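Side-chain contact in ankyrin repeat domain protein (Legionella pneumophila subsp. pneumophila, PDB 6MCA), which is a bacterial effector, AnkH, that interacts with the host LARP7 component of the 7SK snRNP complex and carries a cysteine protease-like fold beside its ankyrin repeats: residues 285-290 and 341-346. Sequence-based numbering, arbitrary orientation.
Sequences NSLQEG and SQISGN
S286 and S341 meet hydroxyl to hydroxyl. S341 OG donates a hydrogen bond to S286 OG, 3.0 Å away. Each serine directs its CB at the other segment, and S286 CA and S341 CA lie 6.5 Å apart. With chi1 at 69°, S286 OG lies between its backbone N and carbonyl carbon, where it meets both S341 OG and G283 O. It gives its hydrogen to G283 O, so this buried hydroxyl accepts from S341 and donates to the carbonyl. It thus links the 341-346 loop to the loop before the short helix.

Beside the polar pair lies a small apolar contact. I343 reaches over with the end of its longer branch. I343 CD1 lies 3.8 Å from S286 OG. L287 CG is 4.0 Å from I343 CD1. The L287 and I343 side chains run at a slant to each other, and both residues are exposed. The two segments together bury 150 Å², a small contact.

Helix 286-289 lies in the connection between strands 276-280 and 292-297, neighbours in the five-stranded antiparallel sheet. The 341-346 loop follows edge strand 331-337 and leads to helix 348-353. Backbone bonding of Q342 with R282 and the touch of both serines on S291 tie this loop to the strand connection.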
ATOM      1  N   ASN A 285       7.938  16.313 -12.453  1.00 37.91           N
ATOM      2  CA  ASN A 285       9.287  16.210 -13.005  1.00 33.95           C
ATOM      3  C   ASN A 285       9.287  15.603 -14.403  1.00 37.81           C
ATOM      4  O   ASN A 285      10.169  15.914 -15.213  1.00 40.19           O
ATOM      5  CB  ASN A 285      10.170  15.388 -12.065  1.00 35.02           C
ATOM      6  CG  ASN A 285      11.623  15.366 -12.497  1.00 50.67           C
ATOM      7  OD1 ASN A 285      12.310  16.387 -12.460  1.00 44.12           O
ATOM      8  ND2 ASN A 285      12.103  14.195 -12.903  1.00 36.46           N
ATOM      9  N   SER A 286       8.303  14.752 -14.711  1.00 26.52           N
ATOM     10  CA  SER A 286       8.244  14.123 -16.026  1.00 31.73           C
ATOM     11  C   SER A 286       8.087  15.138 -17.150  1.00 26.02           C
ATOM     12  O   SER A 286       8.402  14.822 -18.301  1.00 26.93           O
ATOM     13  CB  SER A 286       7.100  13.108 -16.077  1.00 31.68           C
ATOM     14  OG  SER A 286       5.838  13.751 -16.031  1.00 28.64           O
ATOM     15  N   LEU A 287       7.607  16.348 -16.846  1.00 35.55           N
ATOM     16  CA  LEU A 287       7.516  17.373 -17.881  1.00 40.13           C
ATOM     17  C   LEU A 287       8.896  17.814 -18.354  1.00 36.28           C
ATOM     18  O   LEU A 287       9.052  18.221 -19.511  1.00 37.21           O
ATOM     19  CB  LEU A 287       6.720  18.573 -17.368  1.00 42.00           C
ATOM     20  CG  LEU A 287       5.257  18.296 -17.018  1.00 50.55           C
ATOM     21  CD1 LEU A 287       4.667  19.441 -16.210  1.00 35.31           C
ATOM     22  CD2 LEU A 287       4.445  18.045 -18.278  1.00 26.21           C
ATOM     23  N   GLN A 288       9.902  17.730 -17.484  1.00 39.95           N
ATOM     24  CA  GLN A 288      11.264  18.103 -17.843  1.00 43.68           C
ATOM     25  C   GLN A 288      12.098  16.902 -18.270  1.00 33.76           C
ATOM     26  O   GLN A 288      12.887  17.002 -19.214  1.00 36.36           O
ATOM     27  CB  GLN A 288      11.942  18.803 -16.662  1.00 48.87           C
ATOM     28  CG  GLN A 288      11.363  20.162 -16.323  1.00 69.52           C
ATOM     29  CD  GLN A 288      12.380  21.278 -16.456  1.00 64.60           C
ATOM     30  OE1 GLN A 288      13.509  21.164 -15.978  1.00 55.53           O
ATOM     31  NE2 GLN A 288      11.980  22.370 -17.098  1.00 66.60           N
ATOM     32  N   GLU A 289      11.936  15.767 -17.589  1.00 37.39           N
ATOM     33  CA  GLU A 289      12.803  14.615 -17.781  1.00 46.09           C
ATOM     34  C   GLU A 289      12.142  13.456 -18.505  1.00 23.70           C
ATOM     35  O   GLU A 289      12.857  12.567 -18.978  1.00 33.11           O
ATOM     36  CB  GLU A 289      13.317  14.110 -16.423  1.00 37.46           C
ATOM     37  CG  GLU A 289      14.291  15.017 -15.714  1.00 61.65           C
ATOM     38  CD  GLU A 289      14.961  14.299 -14.561  1.00 67.04           C
ATOM     39  OE1 GLU A 289      14.255  13.539 -13.869  1.00 73.35           O
ATOM     40  OE2 GLU A 289      16.179  14.483 -14.349  1.00 66.91           O
ATOM     41  N   GLY A 290      10.821  13.438 -18.611  1.00 31.21           N
ATOM     42  CA  GLY A 290      10.114  12.222 -18.941  1.00 29.77           C
ATOM     43  C   GLY A 290       9.911  11.370 -17.701  1.00 26.40           C
ATOM     44  O   GLY A 290      10.452  11.632 -16.626  1.00 28.17           O
ATOM     45  N   SER A 341       2.493  10.090 -18.118  1.00 40.36           N
ATOM     46  CA  SER A 341       2.635  10.966 -16.967  1.00 42.46           C
ATOM     47  C   SER A 341       1.378  10.933 -16.103  1.00 35.21           C
ATOM     48  O   SER A 341       0.276  10.626 -16.566  1.00 42.87           O
ATOM     49  CB  SER A 341       2.921  12.401 -17.413  1.00 38.20           C
ATOM     50  OG  SER A 341       4.152  12.485 -18.110  1.00 67.64           O
ATOM     51  N   GLN A 342       1.564  11.254 -14.820  1.00 51.05           N
ATOM     52  CA  GLN A 342       0.472  11.382 -13.851  1.00 38.68           C
ATOM     53  C   GLN A 342       0.638  12.754 -13.197  1.00 41.76           C
ATOM     54  O   GLN A 342       1.185  12.882 -12.099  1.00 44.94           O
ATOM     55  CB  GLN A 342       0.494  10.230 -12.831  1.00 47.79           C
ATOM     56  CG  GLN A 342      -0.482  10.372 -11.664  1.00 59.63           C
ATOM     57  CD  GLN A 342      -1.923  10.099 -12.050  1.00 68.58           C
ATOM     58  OE1 GLN A 342      -2.224   9.790 -13.203  1.00 67.39           O
ATOM     59  NE2 GLN A 342      -2.823  10.209 -11.080  1.00 79.78           N
ATOM     60  N   ILE A 343       0.179  13.790 -13.899  1.00 44.50           N
ATOM     61  CA  ILE A 343       0.336  15.154 -13.406  1.00 57.93           C
ATOM     62  C   ILE A 343      -0.724  15.473 -12.360  1.00 60.04           C
ATOM     63  O   ILE A 343      -0.423  16.027 -11.297  1.00 53.06           O
ATOM     64  CB  ILE A 343       0.291  16.152 -14.579  1.00 62.69           C
ATOM     65  CG1 ILE A 343       1.350  15.795 -15.623  1.00 60.43           C
ATOM     66  CG2 ILE A 343       0.497  17.572 -14.078  1.00 52.73           C
ATOM     67  CD1 ILE A 343       2.765  15.832 -15.094  1.00 50.58           C
ATOM     68  N   SER A 344      -1.977  15.129 -12.644  1.00 54.73           N
ATOM     69  CA  SER A 344      -3.053  15.379 -11.697  1.00 59.17           C
ATOM     70  C   SER A 344      -2.991  14.388 -10.542  1.00 60.23           C
ATOM     71  O   SER A 344      -2.635  13.219 -10.721  1.00 64.64           O
ATOM     72  CB  SER A 344      -4.408  15.286 -12.395  1.00 60.60           C
ATOM     73  OG  SER A 344      -4.571  16.334 -13.336  1.00 95.98           O
ATOM     74  N   GLY A 345      -3.336  14.864  -9.348  1.00 65.17           N
ATOM     75  CA  GLY A 345      -3.394  13.999  -8.189  1.00 42.08           C
ATOM     76  C   GLY A 345      -2.020  13.611  -7.662  1.00 42.42           C
ATOM     77  O   GLY A 345      -1.011  14.287  -7.883  1.00 48.31           O
ATOM     78  N   ASN A 346      -2.001  12.489  -6.947  1.00 41.33           N
ATOM     79  CA  ASN A 346      -0.786  11.949  -6.350  1.00 37.96           C
ATOM     80  C   ASN A 346      -0.261  10.825  -7.235  1.00 47.91           C
ATOM     81  O   ASN A 346      -0.981   9.859  -7.512  1.00 40.04           O
ATOM     82  CB  ASN A 346      -1.058  11.445  -4.932  1.00 32.45           C
ATOM     83  CG  ASN A 346       0.213  11.223  -4.136  1.00 47.37           C
ATOM     84  OD1 ASN A 346       1.310  11.163  -4.693  1.00 49.28           O
ATOM     85  ND2 ASN A 346       0.070  11.099  -2.821  1.00 37.47           N
TER